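Local structure of type III secretion system effector protein ExoU (Pseudomonas fluorescens, 4QMK) at residues R45-Y50 / V57-S62; L187-S192 / D267-R272; P210-I215 / E231-H236; S325-D330 / H436-L441; E596-A601 / D619-H624. The protein is a type III secretion effector that probably acts as a patatin-like phospholipase, brought to the plasma membrane by a phosphatidylinositol 4,5-bisphosphate binding domain. One frame throughout, in Å; residues are numbered along the deposited sequence.

Along the chain contact 1 comes first, then contact 2, whose two segments enclose contact 3 in sequence, then contact 4 and finally contact 5. Contacts 1 and 4 touch, with centres 9 Å apart: strands 57-61 and 434-438 are neighbours in one four-stranded antiparallel sheet, so residues far apart in sequence build one unit. Contacts 2 and 3 belong to the patatin-like phospholipase region, centres 17 Å apart, contact 2 joining helix 183-201 to the start of helix 270-278, contact 3 joining helices 210-221 and 227-236. Contact 5 stands alone in the C-terminal helices, its centre at least 35 Å from the others, consistent with membrane localization being handled apart from the phospholipase region.

Contact 1: R45-Y50 / V57-S62; sequences RNLSIY and VEVVVS
L47 rests its CD1 on the methyls of two residues of the partner strand, 3.2 Å from V59 CG1 and 3.3 Å from V61 CG1. The first torsion explains the reach: CG stands opposite the backbone N (chi1 171°), which carries the isobutyl group over the neighbouring strand. L47 and V61 run side by side and point the same way, whereas V59 slants across the leucine. I49 adds a looser slanting contact on this face, its CG2 3.7 Å from V57 CG1.

S48, Y50, E58 and V60 occupy the other face. There the Y50 ring passes the E58 carboxylate with the two planes 50° apart, CD1 lying 3.9 Å from OE2. This is a van der Waals approach; the stronger partners lie outside the pair, R435 in a salt bridge with E58 OE2 and K35 in a cation-pi contact with the ring. The backbone pairs are antiparallel: S48/V60 and Y50/E58 are hydrogen-bonded, I49/V59 non-hydrogen-bonded.

Just past the end of strand 57-61, S62 is held by three hydrogen bonds. R45, bent at chi3, brings NE to S62 O at 3.2 Å, while N46 ND2 donates to S62 OG at 3.0 Å with the hydroxyl lying in the amide plane. S62 N in turn donates to R45 O at 2.8 Å.

The pair is a beta hairpin at the middle of a four-stranded antiparallel sheet, flanked by strand 36-42, whose G41 N donates to S48 OG, and by strand 434-438. Helices 441-446 and 450-461 cover the V57, V59 and L47 face.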
# COMPACT_ATOMS: atom_id res chain seq x y z
N ARG A 45 29.34 -1.72 -29.84
CA ARG A 45 29.90 -2.91 -29.24
C ARG A 45 30.96 -3.51 -30.12
O ARG A 45 31.53 -4.59 -29.79
CB ARG A 45 28.80 -3.85 -28.88
CG ARG A 45 27.95 -3.16 -27.79
CD ARG A 45 27.09 -4.09 -27.03
NE ARG A 45 27.89 -5.19 -26.57
CZ ARG A 45 27.40 -6.16 -25.83
NH1 ARG A 45 26.15 -6.06 -25.41
NH2 ARG A 45 28.16 -7.19 -25.47
N ASN A 46 31.26 -2.79 -31.21
CA ASN A 46 32.24 -3.18 -32.15
C ASN A 46 32.07 -4.66 -32.50
O ASN A 46 32.99 -5.43 -32.37
CB ASN A 46 33.61 -2.96 -31.58
CG ASN A 46 33.86 -1.53 -31.19
OD1 ASN A 46 34.23 -0.71 -32.03
ND2 ASN A 46 33.73 -1.22 -29.92
N LEU A 47 30.87 -5.03 -32.92
CA LEU A 47 30.57 -6.40 -33.10
C LEU A 47 31.21 -6.94 -34.36
O LEU A 47 31.03 -6.35 -35.42
CB LEU A 47 29.07 -6.58 -33.21
CG LEU A 47 28.62 -7.97 -33.64
CD1 LEU A 47 28.83 -8.92 -32.48
CD2 LEU A 47 27.15 -7.93 -34.00
N SER A 48 31.92 -8.07 -34.24
CA SER A 48 32.50 -8.74 -35.37
C SER A 48 32.13 -10.23 -35.34
O SER A 48 32.00 -10.83 -34.27
CB SER A 48 34.01 -8.63 -35.36
OG SER A 48 34.48 -7.30 -35.49
N ILE A 49 32.00 -10.81 -36.52
CA ILE A 49 31.62 -12.17 -36.65
C ILE A 49 32.48 -12.84 -37.70
O ILE A 49 32.53 -12.36 -38.84
CB ILE A 49 30.18 -12.29 -37.12
CG1 ILE A 49 29.25 -11.59 -36.16
CG2 ILE A 49 29.79 -13.77 -37.20
CD1 ILE A 49 27.79 -11.67 -36.57
N TYR A 50 33.14 -13.95 -37.32
CA TYR A 50 34.01 -14.70 -38.26
C TYR A 50 33.52 -16.14 -38.35
O TYR A 50 32.98 -16.68 -37.36
CB TYR A 50 35.46 -14.76 -37.77
CG TYR A 50 36.16 -13.42 -37.55
CD1 TYR A 50 36.13 -12.80 -36.30
CD2 TYR A 50 36.92 -12.85 -38.53
CE1 TYR A 50 36.77 -11.58 -36.09
CE2 TYR A 50 37.56 -11.66 -38.34
CZ TYR A 50 37.47 -11.01 -37.12
OH TYR A 50 38.15 -9.84 -36.93
N VAL A 57 31.43 -20.56 -35.71
CA VAL A 57 31.38 -19.12 -35.78
C VAL A 57 31.86 -18.49 -34.49
O VAL A 57 31.59 -18.97 -33.41
CB VAL A 57 29.96 -18.66 -36.12
CG1 VAL A 57 29.73 -17.20 -35.82
CG2 VAL A 57 29.70 -18.94 -37.59
N GLU A 58 32.55 -17.37 -34.64
CA GLU A 58 33.12 -16.64 -33.53
C GLU A 58 32.62 -15.16 -33.54
O GLU A 58 32.75 -14.46 -34.53
CB GLU A 58 34.63 -16.73 -33.72
CG GLU A 58 35.47 -15.63 -33.17
CD GLU A 58 36.93 -15.75 -33.61
OE1 GLU A 58 37.32 -16.82 -34.17
OE2 GLU A 58 37.70 -14.80 -33.34
N VAL A 59 32.06 -14.72 -32.42
CA VAL A 59 31.58 -13.36 -32.28
C VAL A 59 32.45 -12.63 -31.29
O VAL A 59 32.67 -13.10 -30.22
CB VAL A 59 30.16 -13.35 -31.72
CG1 VAL A 59 29.67 -11.92 -31.58
CG2 VAL A 59 29.22 -14.16 -32.62
N VAL A 60 32.92 -11.44 -31.65
CA VAL A 60 33.74 -10.66 -30.77
C VAL A 60 33.05 -9.33 -30.51
O VAL A 60 32.53 -8.68 -31.43
CB VAL A 60 35.12 -10.43 -31.38
CG1 VAL A 60 36.01 -9.63 -30.46
CG2 VAL A 60 35.80 -11.77 -31.65
N VAL A 61 33.03 -8.96 -29.25
CA VAL A 61 32.42 -7.73 -28.84
C VAL A 61 33.15 -7.02 -27.73
O VAL A 61 33.99 -7.57 -27.09
CB VAL A 61 31.00 -7.92 -28.34
CG1 VAL A 61 30.12 -8.37 -29.48
CG2 VAL A 61 30.96 -8.86 -27.18
N SER A 62 32.81 -5.75 -27.59
CA SER A 62 33.32 -4.87 -26.58
C SER A 62 32.14 -4.65 -25.66
O SER A 62 31.01 -4.93 -26.05
CB SER A 62 33.71 -3.54 -27.24
OG SER A 62 32.54 -2.87 -27.66

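Contact 2: L187-S192 / D267-R272; sequences LIRNES and DMDIGR
R189 holds the carboxylate of D269 side-on with two nitrogens: NE donates to OD1 at 3.1 Å and NH2 to OD2 at 2.7 Å. Both oxygens lie near the guanidinium plane, but the carboxylate is turned 40° against it, so NH2 meets OD2 from above the carboxylate plane while NE reaches OD1 on its syn side, also tilted from the plane. A bend at chi3 of R189 swings the end of the chain over to the aspartate.

The same OD2 caps a helix. D269 is the N-cap of helix 270-278, and R272 N donates to its anti lone pair at 3.1 Å, with a weak bond from G271 N besides. One oxygen thus serves a salt bridge and a helix end together, which would probably help keep it ionised. In the second shell, E185 forms salt bridges with R189 NH2 and R272 NE, placing a negative charge between two arginines.

Van der Waals packing is lighter: I188 CG2 lies 4.1 Å from G271 CA, and the S192 hydroxyl OG 4.3 Å from I270 CD1. Helix 183-201 is thereby pinned to the start of helix 270-278, with helix 107-114 packing on I188 and helix 227-236 on I270.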
# COMPACT_ATOMS: atom_id res chain seq x y z
N LEU A 187 15.62 19.50 1.37
CA LEU A 187 16.51 19.89 0.30
C LEU A 187 16.39 18.90 -0.86
O LEU A 187 16.12 19.28 -1.99
CB LEU A 187 17.92 19.91 0.81
CG LEU A 187 18.93 20.01 -0.35
CD1 LEU A 187 19.61 21.37 -0.36
CD2 LEU A 187 20.00 18.92 -0.30
N ILE A 188 16.58 17.62 -0.56
CA ILE A 188 16.48 16.59 -1.58
C ILE A 188 15.11 16.66 -2.25
O ILE A 188 15.01 16.66 -3.47
CB ILE A 188 16.69 15.17 -0.99
CG1 ILE A 188 18.10 15.03 -0.43
CG2 ILE A 188 16.53 14.07 -2.05
CD1 ILE A 188 18.38 13.66 0.17
N ARG A 189 14.05 16.71 -1.45
CA ARG A 189 12.71 16.70 -2.01
C ARG A 189 12.42 17.91 -2.90
O ARG A 189 11.77 17.77 -3.94
CB ARG A 189 11.68 16.58 -0.92
CG ARG A 189 10.24 16.72 -1.42
CD ARG A 189 9.18 16.32 -0.41
NE ARG A 189 9.58 15.16 0.37
CZ ARG A 189 10.17 15.23 1.57
NH1 ARG A 189 10.38 16.41 2.17
NH2 ARG A 189 10.52 14.11 2.17
N ASN A 190 12.89 19.10 -2.50
CA ASN A 190 12.69 20.30 -3.31
C ASN A 190 13.46 20.19 -4.61
O ASN A 190 12.90 20.42 -5.70
CB ASN A 190 13.11 21.58 -2.56
CG ASN A 190 12.24 21.85 -1.35
OD1 ASN A 190 11.05 21.52 -1.33
ND2 ASN A 190 12.83 22.48 -0.33
N GLU A 191 14.73 19.85 -4.51
CA GLU A 191 15.60 19.78 -5.67
C GLU A 191 15.15 18.73 -6.69
O GLU A 191 15.20 18.98 -7.91
CB GLU A 191 17.03 19.55 -5.23
CG GLU A 191 17.59 20.70 -4.41
CD GLU A 191 17.75 21.96 -5.23
OE1 GLU A 191 18.24 21.86 -6.39
OE2 GLU A 191 17.35 23.05 -4.72
N SER A 192 14.68 17.57 -6.23
CA SER A 192 14.19 16.54 -7.17
C SER A 192 12.90 16.99 -7.87
O SER A 192 12.75 16.84 -9.09
CB SER A 192 14.00 15.19 -6.48
OG SER A 192 13.33 15.32 -5.24
N ASP A 267 5.50 3.40 -3.38
CA ASP A 267 4.90 4.66 -3.00
C ASP A 267 5.70 5.45 -1.94
O ASP A 267 5.19 6.37 -1.33
CB ASP A 267 3.48 4.41 -2.51
CG ASP A 267 2.59 3.74 -3.58
OD1 ASP A 267 2.77 3.99 -4.81
OD2 ASP A 267 1.68 2.97 -3.16
N MET A 268 6.94 5.09 -1.73
CA MET A 268 7.70 5.80 -0.73
C MET A 268 8.43 6.99 -1.28
O MET A 268 8.96 6.93 -2.38
CB MET A 268 8.75 4.91 -0.10
CG MET A 268 9.24 5.54 1.19
SD MET A 268 10.54 4.62 1.85
CE MET A 268 10.65 5.31 3.50
N ASP A 269 8.49 8.03 -0.47
CA ASP A 269 9.16 9.26 -0.79
C ASP A 269 10.63 8.98 -0.83
O ASP A 269 11.16 8.31 0.07
CB ASP A 269 8.87 10.28 0.32
CG ASP A 269 9.43 11.63 0.02
OD1 ASP A 269 8.80 12.39 -0.73
OD2 ASP A 269 10.51 11.96 0.55
N ILE A 270 11.30 9.46 -1.87
CA ILE A 270 12.73 9.17 -2.03
C ILE A 270 13.61 9.89 -1.04
O ILE A 270 14.66 9.37 -0.64
CB ILE A 270 13.21 9.37 -3.47
CG1 ILE A 270 13.15 10.83 -3.90
CG2 ILE A 270 12.32 8.58 -4.43
CD1 ILE A 270 13.62 11.03 -5.34
N GLY A 271 13.18 11.07 -0.62
CA GLY A 271 13.95 11.87 0.34
C GLY A 271 14.03 11.17 1.67
O GLY A 271 15.12 11.01 2.25
N ARG A 272 12.88 10.71 2.11
CA ARG A 272 12.76 9.97 3.35
C ARG A 272 13.62 8.69 3.26
O ARG A 272 14.34 8.36 4.22
CB ARG A 272 11.27 9.72 3.63
CG ARG A 272 10.87 8.94 4.88
CD ARG A 272 11.63 9.33 6.14
NE ARG A 272 11.33 10.67 6.59
CZ ARG A 272 10.37 11.00 7.44
NH1 ARG A 272 9.55 10.11 7.97
NH2 ARG A 272 10.23 12.27 7.76

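Contact 3: P210-I215 / E231-H236; sequences PEVTAI and EVLSRH
E211 leaves helix 210-221 with chi1 at -111°, off the staggered positions, and then runs extended, so that its carboxylate reaches across to R235 and H236. Those two residues both place CG opposite their own carbonyl carbon, and the arginine chain is straight from CG to NE; the two side chains arrive at the acid together, each crossing it at about a right angle.

Each oxygen has its own donor. R235 NH1 gives a salt bridge to OE2 of E211 at 2.8 Å; the oxygen lies in the guanidinium plane, although NH1 stands above the carboxylate plane. H236 NE2 donates to E211 OE1 at 3.2 Å, approaching nearly along the C-O bond, with ring and carboxylate 69° apart. Two donors of this kind restrict rotation of the acid. E231 OE1, one helical turn before, forms a salt bridge with R235 NH2 at 3.5 Å and completes the network. V232 CA lies under one face of the guanidinium.

Beneath this polar rim are two apolar contacts: V212 CB lies 4.1 Å from L233 CD2, and I215 CG2 is 4.4 Å from L233 CD1. V212 CG1 also lies against the imidazole, 3.9 Å from H236 CD2, and V232 CG1 touches the E211 side chain, 4.0 Å from its CD.

The axes of the two short helical segments approach to 9.8 Å, with 127° between their N-to-C directions. This is a pair of consecutive helices in the patatin-like phospholipase region, packed on a small aliphatic core and tied at its exposed edge by a His-carboxylate hydrogen bond and a salt-bridge network.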
# COMPACT_ATOMS: atom_id res chain seq x y z
N PRO A 210 -1.24 10.62 -19.83
CA PRO A 210 -1.90 11.00 -18.58
C PRO A 210 -1.04 10.63 -17.39
O PRO A 210 -1.02 11.34 -16.38
CB PRO A 210 -3.19 10.19 -18.62
CG PRO A 210 -3.49 10.04 -20.07
CD PRO A 210 -2.18 10.00 -20.79
N GLU A 211 -0.33 9.52 -17.52
CA GLU A 211 0.58 9.03 -16.51
C GLU A 211 1.51 10.11 -15.94
O GLU A 211 1.60 10.28 -14.70
CB GLU A 211 1.45 7.91 -17.12
CG GLU A 211 1.20 6.50 -16.60
CD GLU A 211 2.00 5.41 -17.33
OE1 GLU A 211 2.74 5.70 -18.31
OE2 GLU A 211 1.90 4.24 -16.90
N VAL A 212 2.17 10.85 -16.85
CA VAL A 212 3.15 11.84 -16.42
C VAL A 212 2.50 13.12 -15.94
O VAL A 212 2.91 13.68 -14.90
CB VAL A 212 4.26 12.15 -17.46
CG1 VAL A 212 4.69 10.90 -18.21
CG2 VAL A 212 3.83 13.21 -18.42
N THR A 213 1.47 13.58 -16.64
CA THR A 213 0.85 14.82 -16.26
C THR A 213 0.31 14.70 -14.82
O THR A 213 0.41 15.64 -14.03
CB THR A 213 -0.21 15.27 -17.30
OG1 THR A 213 -1.22 14.26 -17.40
CG2 THR A 213 0.42 15.46 -18.68
N ALA A 214 -0.20 13.52 -14.46
CA ALA A 214 -0.70 13.30 -13.08
C ALA A 214 0.42 13.35 -12.04
O ALA A 214 0.20 13.79 -10.91
CB ALA A 214 -1.46 11.98 -12.99
N ILE A 215 1.62 12.89 -12.40
CA ILE A 215 2.78 13.03 -11.48
C ILE A 215 3.06 14.53 -11.32
O ILE A 215 3.28 15.01 -10.22
CB ILE A 215 4.08 12.38 -12.01
CG1 ILE A 215 3.90 10.92 -12.45
CG2 ILE A 215 5.17 12.49 -10.96
CD1 ILE A 215 3.35 10.01 -11.40
N GLU A 231 10.26 5.41 -11.86
CA GLU A 231 10.11 4.32 -12.82
C GLU A 231 9.23 4.72 -14.02
O GLU A 231 9.62 4.54 -15.17
CB GLU A 231 9.50 3.10 -12.15
CG GLU A 231 9.06 1.98 -13.08
CD GLU A 231 8.05 1.06 -12.38
OE1 GLU A 231 6.87 1.47 -12.22
OE2 GLU A 231 8.44 -0.07 -11.98
N VAL A 232 8.04 5.23 -13.74
CA VAL A 232 7.09 5.68 -14.76
C VAL A 232 7.65 6.79 -15.65
O VAL A 232 7.61 6.72 -16.89
CB VAL A 232 5.80 6.19 -14.11
CG1 VAL A 232 4.96 6.93 -15.13
CG2 VAL A 232 5.01 5.03 -13.51
N LEU A 233 8.23 7.80 -15.00
CA LEU A 233 8.81 8.90 -15.71
C LEU A 233 9.98 8.48 -16.60
O LEU A 233 10.15 9.06 -17.68
CB LEU A 233 9.31 9.91 -14.70
CG LEU A 233 8.26 10.72 -13.99
CD1 LEU A 233 8.92 11.67 -13.01
CD2 LEU A 233 7.44 11.48 -15.01
N SER A 234 10.80 7.53 -16.13
CA SER A 234 11.97 7.06 -16.92
C SER A 234 11.57 6.44 -18.27
O SER A 234 12.33 6.49 -19.23
CB SER A 234 12.84 6.06 -16.13
OG SER A 234 12.22 4.77 -16.00
N ARG A 235 10.38 5.87 -18.35
CA ARG A 235 9.92 5.29 -19.62
C ARG A 235 9.74 6.35 -20.71
O ARG A 235 9.84 6.01 -21.88
CB ARG A 235 8.56 4.60 -19.46
CG ARG A 235 8.50 3.44 -18.49
CD ARG A 235 7.02 3.18 -18.30
NE ARG A 235 6.68 2.56 -17.03
CZ ARG A 235 5.48 2.68 -16.44
NH1 ARG A 235 4.53 3.43 -16.99
NH2 ARG A 235 5.26 2.08 -15.27
N HIS A 236 9.43 7.58 -20.34
CA HIS A 236 9.14 8.63 -21.31
C HIS A 236 10.15 9.74 -21.37
O HIS A 236 10.10 10.55 -22.29
CB HIS A 236 7.75 9.26 -21.02
CG HIS A 236 6.66 8.24 -20.84
ND1 HIS A 236 5.96 7.70 -21.90
CD2 HIS A 236 6.17 7.63 -19.73
CE1 HIS A 236 5.10 6.81 -21.45
NE2 HIS A 236 5.20 6.75 -20.14

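Contact 4: S325-D330 / H436-L441; sequences SPLGKD and HEFPSL
L327 slides past H436 in the opposite direction, its CD2 coming within 3.3 Å of the imidazole CD2, and this is the tight part of the contact. The ring is also covered on one face by P326, whose CB lies 4.2 Å from the centroid and 25° off the normal, a CH-pi contact displaced toward the rim. The leucine reaches this place because CG is held opposite its carbonyl carbon, beside the backbone N.

F438 adds a lighter contact: its CZ is 4.3 Å from both P326 CG and L327 CD1, at an oblique approach to each. Helix 441-446 and V59 of strand 57-61 touch this ring as well.

Toward solvent the hold slackens. K329 is exposed and poorly ordered, and its NZ comes only to 3.9 Å from H436 CE1, at the edge of the ring. The imidazole is fixed instead by E434, which accepts from H436 NE2; K329 makes a weak, long ion pair to that glutamate.

S325 OG accepts from L327 N at 2.9 Å, an ST turn. It shapes the loop that leads into strand 332-337 of the mixed sheet; it is this loop that packs against strand 434-438, an outermost strand of the antiparallel sheet within the chain.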
# COMPACT_ATOMS: atom_id res chain seq x y z
N SER A 325 21.60 -15.36 -22.98
CA SER A 325 22.69 -15.17 -23.91
C SER A 325 23.95 -14.57 -23.31
O SER A 325 23.88 -13.65 -22.51
CB SER A 325 22.27 -14.24 -25.02
OG SER A 325 23.39 -13.98 -25.84
N PRO A 326 25.11 -15.01 -23.80
CA PRO A 326 26.31 -14.39 -23.34
C PRO A 326 26.57 -13.01 -23.98
O PRO A 326 27.46 -12.29 -23.53
CB PRO A 326 27.39 -15.41 -23.72
CG PRO A 326 26.83 -16.19 -24.86
CD PRO A 326 25.36 -16.08 -24.80
N LEU A 327 25.85 -12.66 -25.05
CA LEU A 327 26.03 -11.35 -25.73
C LEU A 327 25.10 -10.32 -25.16
O LEU A 327 25.21 -9.15 -25.48
CB LEU A 327 25.77 -11.46 -27.22
CG LEU A 327 26.47 -12.59 -27.95
CD1 LEU A 327 25.97 -12.67 -29.37
CD2 LEU A 327 27.95 -12.36 -27.94
N GLY A 328 24.15 -10.76 -24.35
CA GLY A 328 23.25 -9.84 -23.65
C GLY A 328 23.80 -9.58 -22.24
O GLY A 328 23.45 -10.28 -21.29
N LYS A 329 24.69 -8.60 -22.11
CA LYS A 329 25.32 -8.32 -20.82
C LYS A 329 25.25 -6.87 -20.49
O LYS A 329 25.60 -6.04 -21.30
CB LYS A 329 26.78 -8.75 -20.84
CG LYS A 329 26.99 -10.24 -20.61
CD LYS A 329 28.47 -10.62 -20.63
CE LYS A 329 28.67 -12.14 -20.51
NZ LYS A 329 30.06 -12.58 -20.81
N ASP A 330 24.80 -6.56 -19.28
CA ASP A 330 24.71 -5.19 -18.84
C ASP A 330 26.04 -4.69 -18.32
O ASP A 330 26.85 -5.43 -17.80
CB ASP A 330 23.66 -5.05 -17.75
CG ASP A 330 22.26 -5.14 -18.29
OD1 ASP A 330 21.84 -4.18 -19.02
OD2 ASP A 330 21.57 -6.15 -17.97
N HIS A 436 33.13 -15.03 -28.21
CA HIS A 436 32.16 -16.06 -27.87
C HIS A 436 32.04 -16.95 -29.05
O HIS A 436 31.83 -16.47 -30.13
CB HIS A 436 30.82 -15.42 -27.58
CG HIS A 436 30.83 -14.50 -26.41
ND1 HIS A 436 31.02 -14.96 -25.12
CD2 HIS A 436 30.70 -13.17 -26.32
CE1 HIS A 436 31.01 -13.93 -24.29
NE2 HIS A 436 30.81 -12.84 -24.99
N GLU A 437 32.15 -18.25 -28.86
CA GLU A 437 32.13 -19.19 -29.97
C GLU A 437 30.79 -19.89 -30.01
O GLU A 437 30.17 -20.11 -28.98
CB GLU A 437 33.23 -20.21 -29.81
CG GLU A 437 34.55 -19.65 -29.31
CD GLU A 437 35.66 -20.70 -29.29
OE1 GLU A 437 36.16 -21.02 -28.19
OE2 GLU A 437 35.99 -21.22 -30.37
N PHE A 438 30.37 -20.29 -31.21
CA PHE A 438 29.09 -20.96 -31.42
C PHE A 438 29.26 -22.01 -32.50
O PHE A 438 30.04 -21.85 -33.41
CB PHE A 438 28.02 -19.95 -31.89
CG PHE A 438 27.77 -18.82 -30.91
CD1 PHE A 438 28.51 -17.65 -30.95
CD2 PHE A 438 26.77 -18.92 -29.99
CE1 PHE A 438 28.27 -16.63 -30.03
CE2 PHE A 438 26.52 -17.92 -29.07
CZ PHE A 438 27.26 -16.78 -29.09
N PRO A 439 28.52 -23.11 -32.40
CA PRO A 439 28.59 -24.17 -33.41
C PRO A 439 28.20 -23.70 -34.77
O PRO A 439 28.61 -24.31 -35.74
CB PRO A 439 27.54 -25.16 -32.94
CG PRO A 439 27.51 -25.00 -31.47
CD PRO A 439 27.75 -23.53 -31.21
N SER A 440 27.36 -22.69 -34.87
CA SER A 440 26.99 -22.19 -36.21
C SER A 440 26.59 -20.75 -36.19
O SER A 440 26.34 -20.16 -35.14
CB SER A 440 25.80 -22.96 -36.77
OG SER A 440 24.65 -22.73 -35.96
N LEU A 441 26.43 -20.21 -37.39
CA LEU A 441 25.98 -18.84 -37.52
C LEU A 441 24.59 -18.70 -36.97
O LEU A 441 24.25 -17.67 -36.39
CB LEU A 441 26.02 -18.40 -38.96
CG LEU A 441 25.45 -17.02 -39.22
CD1 LEU A 441 26.19 -15.96 -38.43
CD2 LEU A 441 25.60 -16.74 -40.70

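Contact 5: E596-A601 / D619-H624; sequences ELLQRA and DGIVKH
L597 and H624 cross at about a right angle, and the leucine is the side chain to follow. Its CB points toward helix 611-624, and with CG opposite the backbone N (chi1 175°) the chain continues straight across. At CG the first neighbour is I621 CD1, 4.5 Å away. A second torsion of 73° then divides the two methyls. CD1 turns to H624 CB at 4.1 Å and lies 4.4 Å from G620 O. CD2 sits at the last turn of the partner helix, 3.9 Å from H624 C and 4.0 Å from H624 CB, so the leucine meets the stem of the histidine; one face of that imidazole is covered by K623 of its own helix.

The two helices run antiparallel, 174° between directions, and the segment axes approach to 10.6 Å. They follow each other in the chain as a helical hairpin, within the C-terminal ExoU domain; with helices 555-585 and 639-646 packed on them, this is consistent with the four-helix membrane localization domain.

From helix 611-624, the buried I621 sends its CD1 to A601 CB at 3.7 Å, where the small methyl lets the isoleucine approach closely, and L598 CD2 stands 4.4 Å from the same CD1. Helix 555-585 packs on L598 and A601 through I581, and helix 639-646 on I621 through T640 and A644, while H624 lies at the exposed margin.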
# COMPACT_ATOMS: atom_id res chain seq x y z
N GLU A 596 30.55 -21.95 6.86
CA GLU A 596 30.79 -22.91 5.79
C GLU A 596 29.44 -23.43 5.25
O GLU A 596 29.22 -23.49 4.06
CB GLU A 596 31.63 -24.03 6.35
CG GLU A 596 32.13 -25.08 5.38
CD GLU A 596 33.07 -26.08 6.08
OE1 GLU A 596 33.01 -26.22 7.34
OE2 GLU A 596 33.88 -26.72 5.37
N LEU A 597 28.53 -23.78 6.16
CA LEU A 597 27.20 -24.31 5.80
C LEU A 597 26.39 -23.27 4.97
O LEU A 597 25.89 -23.58 3.91
CB LEU A 597 26.43 -24.67 7.07
CG LEU A 597 24.99 -25.11 6.90
CD1 LEU A 597 24.93 -26.51 6.31
CD2 LEU A 597 24.27 -25.10 8.23
N LEU A 598 26.31 -22.05 5.49
CA LEU A 598 25.63 -20.96 4.83
C LEU A 598 26.23 -20.61 3.46
O LEU A 598 25.49 -20.36 2.50
CB LEU A 598 25.61 -19.74 5.72
CG LEU A 598 24.74 -19.95 6.97
CD1 LEU A 598 24.87 -18.79 7.92
CD2 LEU A 598 23.28 -20.15 6.64
N GLN A 599 27.56 -20.62 3.37
CA GLN A 599 28.20 -20.40 2.09
C GLN A 599 27.87 -21.50 1.08
O GLN A 599 27.52 -21.20 -0.06
CB GLN A 599 29.71 -20.24 2.24
CG GLN A 599 30.14 -18.83 2.64
CD GLN A 599 31.61 -18.76 3.03
OE1 GLN A 599 32.23 -19.77 3.40
NE2 GLN A 599 32.17 -17.58 2.96
N ARG A 600 27.95 -22.75 1.51
CA ARG A 600 27.58 -23.86 0.65
C ARG A 600 26.11 -23.70 0.19
O ARG A 600 25.78 -23.92 -0.99
CB ARG A 600 27.78 -25.20 1.36
CG ARG A 600 27.41 -26.37 0.48
CD ARG A 600 27.83 -27.80 0.82
NE ARG A 600 27.39 -28.64 -0.32
CZ ARG A 600 27.38 -29.98 -0.37
NH1 ARG A 600 27.80 -30.71 0.66
NH2 ARG A 600 26.94 -30.58 -1.47
N ALA A 601 25.25 -23.20 1.10
CA ALA A 601 23.86 -22.99 0.79
C ALA A 601 23.68 -21.96 -0.30
O ALA A 601 22.80 -22.11 -1.12
CB ALA A 601 23.08 -22.56 2.01
N ASP A 619 16.07 -27.57 3.92
CA ASP A 619 16.03 -28.68 4.85
C ASP A 619 17.41 -28.94 5.45
O ASP A 619 17.51 -29.30 6.63
CB ASP A 619 15.47 -29.94 4.19
CG ASP A 619 13.98 -29.79 3.79
OD1 ASP A 619 13.27 -28.94 4.40
OD2 ASP A 619 13.52 -30.55 2.86
N GLY A 620 18.48 -28.73 4.67
CA GLY A 620 19.86 -28.88 5.17
C GLY A 620 20.23 -27.81 6.23
O GLY A 620 20.96 -28.09 7.16
N ILE A 621 19.75 -26.58 6.05
CA ILE A 621 19.98 -25.56 7.05
C ILE A 621 19.30 -26.04 8.35
O ILE A 621 19.88 -26.05 9.44
CB ILE A 621 19.33 -24.22 6.69
CG1 ILE A 621 19.72 -23.73 5.28
CG2 ILE A 621 19.68 -23.14 7.69
CD1 ILE A 621 21.17 -23.69 5.01
N VAL A 622 18.04 -26.38 8.22
CA VAL A 622 17.27 -26.83 9.34
C VAL A 622 17.96 -27.96 10.07
O VAL A 622 17.93 -28.01 11.28
CB VAL A 622 15.88 -27.34 8.91
CG1 VAL A 622 15.23 -28.09 10.07
CG2 VAL A 622 14.97 -26.20 8.43
N LYS A 623 18.57 -28.87 9.33
CA LYS A 623 19.19 -30.05 9.91
C LYS A 623 20.55 -29.82 10.58
O LYS A 623 20.84 -30.43 11.61
CB LYS A 623 19.36 -31.07 8.82
CG LYS A 623 19.83 -32.42 9.30
CD LYS A 623 19.72 -33.45 8.18
CE LYS A 623 19.81 -34.88 8.69
NZ LYS A 623 19.51 -35.85 7.57
N HIS A 624 21.36 -28.90 10.03
CA HIS A 624 22.71 -28.71 10.53
C HIS A 624 23.03 -27.39 11.18
O HIS A 624 24.02 -27.30 11.89
CB HIS A 624 23.67 -28.90 9.38
CG HIS A 624 23.58 -30.22 8.72
ND1 HIS A 624 24.23 -31.34 9.18
CD2 HIS A 624 22.95 -30.60 7.58
CE1 HIS A 624 23.97 -32.36 8.39
NE2 HIS A 624 23.20 -31.93 7.40